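Local coordinates for acyl-CoA dehydrogenase domain protein Tcur3483 (PDB 6WY9) that binds the flavin cofactor FAD and, as a member of the acyl-CoA dehydrogenase family, probably acts as an oxidoreductase on the CH-CH group of its substrate, at residues Pro106-Phe109 / Val110-Thr114. Residues are numbered along the deposited sequence; the frame is centred on the assembly and turned at random.
Sequences PFPF and VTVNT
P108 and F109 start helix 109-122 by giving their carbonyls to V112 and N113: V112 N lies 2.9 Å from P108 O, nearly in line with the C=O bond (167°), and N113 N lies 2.7 Å from F109 O. P108 is the N-cap residue and also the centre of an inverse gamma turn, in which F109 N donates to F107 O, 2.8 Å away. The loop after helix 90-103 leads into this first turn, and a wider pi-type turn follows at 110-114. The P108 ring runs alongside the V112 side chain, with P108 CG 4.0 Å from V112 CG2. This methyl sits beside the backbone N of V112, on the side of P108, whereas CG1, anti to that N (chi1 163°), reaches the F107 ring obliquely. At the edge of the same ring, N113 OD1 approaches F107 CE1 to 3.9 Å, close to the ring plane, with the amide turned 55° from it. One face of the F107 ring receives P108 CD. F97 of helix 90-103 meets F107 edge-to-face and also touches N113, while F62 and V66 of helix 62-71 pack on P108; T111 OG1 is hydrogen-bonded to F142 N. V110 is near the FAD-binding residue I144, its side chain about 6 Å from the reduced flavin cofactor. Apolar packing of F107 and P108 and backbone hydrogen bonding therefore act together at this helix start: proline at the N-cap gives up no helical hydrogen bond by lacking an amide hydrogen, and its carbonyl is satisfied within the helix beside the flavin site.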
loop_
_atom_site.group_PDB
_atom_site.type_symbol
_atom_site.label_atom_id
_atom_site.label_comp_id
_atom_site.label_asym_id
_atom_site.label_seq_id
_atom_site.Cartn_x
_atom_site.Cartn_y
_atom_site.Cartn_z
ATOM N N PRO A 106 -10.928 2.958 32.289
ATOM C CA PRO A 106 -11.896 3.479 31.328
ATOM C C PRO A 106 -12.328 4.871 31.750
ATOM O O PRO A 106 -12.440 5.168 32.940
ATOM C CB PRO A 106 -13.051 2.479 31.426
ATOM C CG PRO A 106 -13.004 2.049 32.859
ATOM C CD PRO A 106 -11.526 1.979 33.212
ATOM N N PHE A 107 -12.540 5.735 30.761
ATOM C CA PHE A 107 -12.983 7.102 30.966
ATOM C C PHE A 107 -14.306 7.309 30.236
ATOM O O PHE A 107 -14.481 6.765 29.143
ATOM C CB PHE A 107 -11.933 8.080 30.439
ATOM C CG PHE A 107 -12.210 9.516 30.768
ATOM C CD1 PHE A 107 -13.044 10.273 29.965
ATOM C CD2 PHE A 107 -11.582 10.126 31.840
ATOM C CE1 PHE A 107 -13.290 11.598 30.244
ATOM C CE2 PHE A 107 -11.825 11.454 32.133
ATOM C CZ PHE A 107 -12.675 12.196 31.335
ATOM N N PRO A 108 -15.267 8.040 30.813
ATOM C CA PRO A 108 -16.575 8.171 30.138
ATOM C C PRO A 108 -16.537 9.203 29.016
ATOM O O PRO A 108 -17.195 10.255 29.080
ATOM C CB PRO A 108 -17.490 8.590 31.289
ATOM C CG PRO A 108 -16.597 9.392 32.177
ATOM C CD PRO A 108 -15.251 8.727 32.123
ATOM N N PHE A 109 -15.739 8.916 27.974
ATOM C CA PHE A 109 -15.558 9.858 26.867
ATOM C C PHE A 109 -16.910 10.261 26.282
ATOM O O PHE A 109 -17.248 11.441 26.167
ATOM C CB PHE A 109 -14.698 9.236 25.751
ATOM C CG PHE A 109 -13.219 9.118 26.059
ATOM C CD1 PHE A 109 -12.366 10.190 25.873
ATOM C CD2 PHE A 109 -12.673 7.905 26.461
ATOM C CE1 PHE A 109 -11.001 10.064 26.133
ATOM C CE2 PHE A 109 -11.314 7.774 26.713
ATOM C CZ PHE A 109 -10.484 8.851 26.554
ATOM N N VAL A 110 -17.681 9.259 25.864
ATOM C CA VAL A 110 -18.941 9.539 25.179
ATOM C C VAL A 110 -19.826 10.443 26.026
ATOM O O VAL A 110 -20.456 11.368 25.514
ATOM C CB VAL A 110 -19.656 8.228 24.806
ATOM C CG1 VAL A 110 -21.037 8.498 24.346
ATOM C CG2 VAL A 110 -18.905 7.537 23.703
ATOM N N THR A 111 -19.896 10.190 27.324
ATOM C CA THR A 111 -20.840 10.947 28.134
ATOM C C THR A 111 -20.324 12.349 28.413
ATOM O O THR A 111 -21.082 13.320 28.321
ATOM C CB THR A 111 -21.126 10.206 29.440
ATOM O OG1 THR A 111 -21.743 8.944 29.131
ATOM C CG2 THR A 111 -22.086 11.032 30.325
ATOM N N VAL A 112 -19.035 12.466 28.713
ATOM C CA VAL A 112 -18.453 13.728 29.142
ATOM C C VAL A 112 -18.039 14.587 27.964
ATOM O O VAL A 112 -18.219 15.804 27.995
ATOM C CB VAL A 112 -17.277 13.450 30.090
ATOM C CG1 VAL A 112 -16.382 14.694 30.229
ATOM C CG2 VAL A 112 -17.835 13.071 31.443
ATOM N N ASN A 113 -17.547 13.981 26.892
ATOM C CA ASN A 113 -16.991 14.731 25.778
ATOM C C ASN A 113 -17.854 14.746 24.545
ATOM O O ASN A 113 -17.508 15.413 23.567
ATOM C CB ASN A 113 -15.627 14.172 25.434
ATOM C CG ASN A 113 -14.602 14.615 26.411
ATOM O OD1 ASN A 113 -14.496 14.071 27.513
ATOM N ND2 ASN A 113 -13.861 15.648 26.047
ATOM N N THR A 114 -18.936 14.050 24.558
ATOM C CA THR A 114 -19.776 13.952 23.379
ATOM C C THR A 114 -21.206 14.394 23.644
ATOM O O THR A 114 -21.781 15.158 22.856
ATOM C CB THR A 114 -19.681 12.483 22.917
ATOM O OG1 THR A 114 -18.399 12.279 22.292
ATOM C CG2 THR A 114 -20.733 12.117 22.014
#